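Local coordinates for protein nuclear RNA export factor 2, Panoramix fusion (PDB 6OPF) that acts with Panoramix, Piwi and Nxt1 in cotranscriptional silencing of transposons in the ovary, its UBA-like TAP-C domain mediating the interaction with Panoramix, at residues D[54-57]-D[58-62]; D[79-82]-D[83-86]. All blocks are in the same frame, centred on the assembly; numbering follows the deposited sequence.

Contact 1 (54-57 with 58-62) comes first along the chain, in the loop after helix 40-52 of the Nxf2 TAP-C domain. Contact 2 (79-82 with 83-86) follows on helix 75-93, which lies in the Panoramix part of this engineered fusion. Their centres lie about 11 Å apart, and they touch directly. Asp58 OD1 forms a salt bridge with Arg79 NE at 2.8 Å. Beside it Phe61 CE2 lies 3.4 Å from Arg79 CG, and the ring also packs on Ala82. In this fusion the loop covers part of the Panoramix helix, consistent with the TAP-C domain mediating the interaction with Panoramix. The Nxf2 and Panoramix parts were joined by design, so their order in one chain is not natural.

Contact 1: residues D[54-57]-D[58-62]; sequences HEIP and DLAFA
Ile56 CG2 lies 3.5 Å from Phe61 CE2, and the two side chains cross at about a right angle. The methyl stands anti to the backbone N of Ile56. From there it also reaches Ala60 CB, at 3.7 Å. Pro57 extends this apolar patch: its CB is 4.1 Å from Leu59 CD1, and its CG lies more loosely beside Ala60 CB. The polar edge is mostly backbone. Ala60 N donates to Pro57 O at 2.9 Å, with an N-H...O angle of 147°. The donor sits above the carbonyl plane, 54° out of it, as the tight turn of the 3-10 segment 58-60 begins. Phe61 N then bonds to Asp58 O, and that oxygen also lies in plane at the edge of the Phe61 ring. The carboxylate of Asp58 turns to Arg79 on the Panoramix helix, with which it forms a salt bridge. This is the C-terminal loop of the TAP-C domain of Nxf2, which has a UBA-type fold. It starts just past helix 40-52, where His54 closes a Schellman motif. Ile56 packs on Phe47 of that helix, Trp28 of helix 26-35 meets Ile56, Pro57 and Ala60, and Phe61 touches helix 75-93.

Contact 2: residues D[79-82]-D[83-86]; sequences RSLA and VARA
Two successive turns of the Panoramix helix 75-93 make this contact, within the region that binds Nxf2. Leu81 and Arg85, four residues apart, run past each other at a slant, with Leu81 CG 4.1 Å from Arg85 CD. The first torsion of Arg85 sets CG anti to its carbonyl carbon (chi1 -65°). This brings CG back over the preceding turn, 3.0 Å from Leu81 O. The same oxygen accepts the backbone N of Arg85 at 2.8 Å. Val83 CG2 lies similarly over the turn before it, 3.2 Å from Arg79 O. That carbonyl takes the N-H of Val83 at 3.1 Å with an angle of 164°. The other two bonds, Ala84 N to Ser80 O and Ala86 N to Ala82 O, complete four consecutive i to i+4 links of a regular alpha-helix. Part of one side meets the Nxf2 UBA-type domain: Val83 packs on Asn51, and Ala86 on Leu44 and Phe47. The charged ends reach the domain too. Arg79 points its guanidinium group to Asp58. A bend at chi3 (61°) helps turn the Arg85 guanidinium group to the domain, where NE and NH2 bond to the backbone oxygens of Val21 and Glu20 respectively.

Contact 1: residues D[54-57]-D[58-62]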
ATOM      1  N   HIS D  54     -22.403   7.399  18.978  1.00 33.13           N
ATOM      2  CA  HIS D  54     -22.850   6.137  18.385  1.00 30.61           C
ATOM      3  C   HIS D  54     -22.145   5.861  17.065  1.00 30.37           C
ATOM      4  O   HIS D  54     -22.726   5.264  16.155  1.00 27.61           O
ATOM      5  CB  HIS D  54     -24.370   6.109  18.191  1.00 34.69           C
ATOM      6  CG  HIS D  54     -25.139   6.043  19.471  1.00 37.48           C
ATOM      7  ND1 HIS D  54     -25.075   7.029  20.433  1.00 34.50           N
ATOM      8  CD2 HIS D  54     -25.972   5.093  19.960  1.00 39.84           C
ATOM      9  CE1 HIS D  54     -25.837   6.691  21.458  1.00 40.24           C
ATOM     10  NE2 HIS D  54     -26.395   5.522  21.195  1.00 44.21           N
ATOM     11  N   GLU D  55     -20.886   6.316  16.949  1.00 27.43           N
ATOM     12  CA  GLU D  55     -20.116   6.078  15.732  1.00 27.35           C
ATOM     13  C   GLU D  55     -19.499   4.688  15.687  1.00 30.04           C
ATOM     14  O   GLU D  55     -19.165   4.205  14.599  1.00 30.10           O
ATOM     15  CB  GLU D  55     -19.006   7.120  15.581  1.00 29.76           C
ATOM     16  CG  GLU D  55     -19.437   8.455  15.005  1.00 37.99           C
ATOM     17  CD  GLU D  55     -18.257   9.335  14.600  1.00 47.63           C
ATOM     18  OE1 GLU D  55     -18.190  10.484  15.092  1.00 49.12           O
ATOM     19  OE2 GLU D  55     -17.405   8.886  13.790  1.00 48.07           O
ATOM     20  N   ILE D  56     -19.330   4.036  16.832  1.00 30.68           N
ATOM     21  CA  ILE D  56     -18.551   2.805  16.898  1.00 26.90           C
ATOM     22  C   ILE D  56     -19.502   1.656  17.212  1.00 26.69           C
ATOM     23  O   ILE D  56     -20.099   1.624  18.298  1.00 27.04           O
ATOM     24  CB  ILE D  56     -17.418   2.888  17.928  1.00 29.11           C
ATOM     25  CG1 ILE D  56     -16.552   4.120  17.668  1.00 30.34           C
ATOM     26  CG2 ILE D  56     -16.581   1.603  17.870  1.00 24.48           C
ATOM     27  CD1 ILE D  56     -15.448   4.344  18.701  1.00 30.33           C
ATOM     28  N   PRO D  57     -19.696   0.715  16.287  1.00 27.65           N
ATOM     29  CA  PRO D  57     -20.622  -0.391  16.545  1.00 24.79           C
ATOM     30  C   PRO D  57     -20.088  -1.346  17.603  1.00 29.48           C
ATOM     31  O   PRO D  57     -18.875  -1.458  17.817  1.00 25.47           O
ATOM     32  CB  PRO D  57     -20.744  -1.073  15.175  1.00 29.33           C
ATOM     33  CG  PRO D  57     -19.497  -0.652  14.420  1.00 29.76           C
ATOM     34  CD  PRO D  57     -19.217   0.734  14.891  1.00 27.86           C
ATOM     35  N   ASP D  58     -21.019  -2.038  18.275  1.00 27.76           N
ATOM     36  CA  ASP D  58     -20.630  -2.997  19.308  1.00 28.61           C
ATOM     37  C   ASP D  58     -19.636  -4.030  18.772  1.00 28.59           C
ATOM     38  O   ASP D  58     -18.674  -4.384  19.460  1.00 27.05           O
ATOM     39  CB  ASP D  58     -21.863  -3.692  19.876  1.00 32.17           C
ATOM     40  CG  ASP D  58     -22.726  -2.769  20.746  1.00 33.12           C
ATOM     41  OD1 ASP D  58     -22.376  -1.589  20.938  1.00 30.92           O
ATOM     42  OD2 ASP D  58     -23.749  -3.264  21.265  1.00 36.55           O
ATOM     43  N   LEU D  59     -19.809  -4.496  17.542  1.00 28.12           N
ATOM     44  CA  LEU D  59     -18.870  -5.499  16.970  1.00 30.48           C
ATOM     45  C   LEU D  59     -17.438  -4.975  16.901  1.00 28.44           C
ATOM     46  O   LEU D  59     -16.563  -5.783  16.813  1.00 29.74           O
ATOM     47  CB  LEU D  59     -19.220  -5.937  15.544  1.00 30.97           C
ATOM     48  CG  LEU D  59     -20.586  -5.651  14.961  1.00 43.46           C
ATOM     49  CD1 LEU D  59     -20.461  -4.889  13.639  1.00 43.79           C
ATOM     50  CD2 LEU D  59     -21.342  -6.957  14.744  1.00 42.01           C
ATOM     51  N   ALA D  60     -17.242  -3.672  16.843  1.00 24.76           N
ATOM     52  CA  ALA D  60     -15.870  -3.182  16.730  1.00 26.07           C
ATOM     53  C   ALA D  60     -15.057  -3.402  17.999  1.00 26.51           C
ATOM     54  O   ALA D  60     -13.832  -3.222  17.970  1.00 25.94           O
ATOM     55  CB  ALA D  60     -15.856  -1.704  16.372  1.00 22.71           C
ATOM     56  N   PHE D  61     -15.694  -3.779  19.102  1.00 25.79           N
ATOM     57  CA  PHE D  61     -15.005  -3.987  20.366  1.00 26.48           C
ATOM     58  C   PHE D  61     -14.612  -5.448  20.586  1.00 25.93           C
ATOM     59  O   PHE D  61     -14.333  -5.850  21.719  1.00 29.09           O
ATOM     60  CB  PHE D  61     -15.873  -3.480  21.518  1.00 26.10           C
ATOM     61  CG  PHE D  61     -16.092  -1.995  21.494  1.00 27.13           C
ATOM     62  CD1 PHE D  61     -15.206  -1.147  22.151  1.00 26.28           C
ATOM     63  CD2 PHE D  61     -17.177  -1.440  20.813  1.00 26.53           C
ATOM     64  CE1 PHE D  61     -15.394   0.220  22.139  1.00 24.30           C
ATOM     65  CE2 PHE D  61     -17.373  -0.071  20.794  1.00 24.08           C
ATOM     66  CZ  PHE D  61     -16.494   0.768  21.451  1.00 27.91           C
ATOM     67  N   ALA D  62     -14.555  -6.235  19.517  1.00 26.75           N
ATOM     68  CA  ALA D  62     -14.277  -7.660  19.613  1.00 32.52           C
ATOM     69  C   ALA D  62     -12.889  -7.954  20.174  1.00 32.44           C
ATOM     70  O   ALA D  62     -12.668  -9.049  20.697  1.00 33.03           O
ATOM     71  CB  ALA D  62     -14.437  -8.307  18.235  1.00 30.93           C
TER

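Contact 2: residues D[79-82]-D[83-86]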
ATOM      1  N   ARG D  79     -18.278  -2.987  24.930  1.00 30.53           N
ATOM      2  CA  ARG D  79     -18.298  -1.554  24.639  1.00 31.66           C
ATOM      3  C   ARG D  79     -18.333  -0.736  25.924  1.00 31.31           C
ATOM      4  O   ARG D  79     -17.588   0.239  26.070  1.00 31.84           O
ATOM      5  CB  ARG D  79     -19.493  -1.184  23.748  1.00 31.38           C
ATOM      6  CG  ARG D  79     -19.525   0.309  23.370  1.00 31.96           C
ATOM      7  CD  ARG D  79     -20.779   0.680  22.562  1.00 36.09           C
ATOM      8  NE  ARG D  79     -21.921   0.010  23.157  1.00 43.07           N
ATOM      9  CZ  ARG D  79     -22.798   0.586  23.970  1.00 46.06           C
ATOM     10  NH1 ARG D  79     -22.714   1.883  24.260  1.00 45.17           N
ATOM     11  NH2 ARG D  79     -23.782  -0.143  24.475  1.00 48.89           N
ATOM     12  N   SER D  80     -19.199  -1.122  26.869  1.00 31.87           N
ATOM     13  CA  SER D  80     -19.309  -0.393  28.133  1.00 30.33           C
ATOM     14  C   SER D  80     -18.009  -0.453  28.923  1.00 33.74           C
ATOM     15  O   SER D  80     -17.542   0.561  29.450  1.00 34.42           O
ATOM     16  CB  SER D  80     -20.465  -0.956  28.960  1.00 33.07           C
ATOM     17  OG  SER D  80     -21.693  -0.869  28.236  1.00 38.69           O
ATOM     18  N   LEU D  81     -17.414  -1.641  29.020  1.00 32.43           N
ATOM     19  CA  LEU D  81     -16.182  -1.800  29.782  1.00 32.96           C
ATOM     20  C   LEU D  81     -15.021  -1.055  29.130  1.00 32.89           C
ATOM     21  O   LEU D  81     -14.157  -0.508  29.824  1.00 31.92           O
ATOM     22  CB  LEU D  81     -15.867  -3.284  29.915  1.00 33.69           C
ATOM     23  CG  LEU D  81     -14.698  -3.670  30.817  1.00 42.31           C
ATOM     24  CD1 LEU D  81     -14.734  -2.865  32.119  1.00 39.01           C
ATOM     25  CD2 LEU D  81     -14.789  -5.150  31.107  1.00 42.49           C
ATOM     26  N   ALA D  82     -14.972  -1.025  27.798  1.00 32.56           N
ATOM     27  CA  ALA D  82     -13.891  -0.298  27.139  1.00 29.94           C
ATOM     28  C   ALA D  82     -14.000   1.201  27.389  1.00 30.34           C
ATOM     29  O   ALA D  82     -12.987   1.884  27.575  1.00 25.64           O
ATOM     30  CB  ALA D  82     -13.896  -0.599  25.644  1.00 29.91           C
ATOM     31  N   VAL D  83     -15.223   1.737  27.390  1.00 31.33           N
ATOM     32  CA  VAL D  83     -15.403   3.142  27.754  1.00 31.90           C
ATOM     33  C   VAL D  83     -14.872   3.403  29.167  1.00 31.44           C
ATOM     34  O   VAL D  83     -14.123   4.359  29.402  1.00 28.66           O
ATOM     35  CB  VAL D  83     -16.882   3.542  27.617  1.00 35.17           C
ATOM     36  CG1 VAL D  83     -17.106   4.945  28.174  1.00 33.98           C
ATOM     37  CG2 VAL D  83     -17.294   3.438  26.164  1.00 32.26           C
ATOM     38  N   ALA D  84     -15.208   2.501  30.094  1.00 31.59           N
ATOM     39  CA  ALA D  84     -14.745   2.627  31.496  1.00 32.86           C
ATOM     40  C   ALA D  84     -13.214   2.548  31.544  1.00 28.64           C
ATOM     41  O   ALA D  84     -12.607   3.320  32.311  1.00 27.96           O
ATOM     42  CB  ALA D  84     -15.383   1.556  32.346  1.00 31.58           C
ATOM     43  N   ARG D  85     -12.620   1.646  30.753  1.00 28.03           N
ATOM     44  CA  ARG D  85     -11.142   1.468  30.720  1.00 31.22           C
ATOM     45  C   ARG D  85     -10.472   2.752  30.213  1.00 31.73           C
ATOM     46  O   ARG D  85      -9.435   3.142  30.786  1.00 24.51           O
ATOM     47  CB  ARG D  85     -10.769   0.271  29.839  1.00 27.65           C
ATOM     48  CG  ARG D  85     -11.261  -1.068  30.370  1.00 27.36           C
ATOM     49  CD  ARG D  85     -11.112  -2.183  29.352  1.00 28.55           C
ATOM     50  NE  ARG D  85      -9.726  -2.393  28.957  1.00 25.17           N
ATOM     51  CZ  ARG D  85      -8.816  -3.005  29.704  1.00 29.55           C
ATOM     52  NH1 ARG D  85      -9.145  -3.474  30.896  1.00 22.55           N
ATOM     53  NH2 ARG D  85      -7.581  -3.149  29.259  1.00 26.56           N
ATOM     54  N   ALA D  86     -11.049   3.375  29.181  1.00 28.67           N
ATOM     55  CA  ALA D  86     -10.519   4.612  28.612  1.00 26.61           C
ATOM     56  C   ALA D  86     -10.598   5.765  29.604  1.00 30.01           C
ATOM     57  O   ALA D  86      -9.655   6.556  29.718  1.00 32.14           O
ATOM     58  CB  ALA D  86     -11.272   4.965  27.323  1.00 26.56           C
TER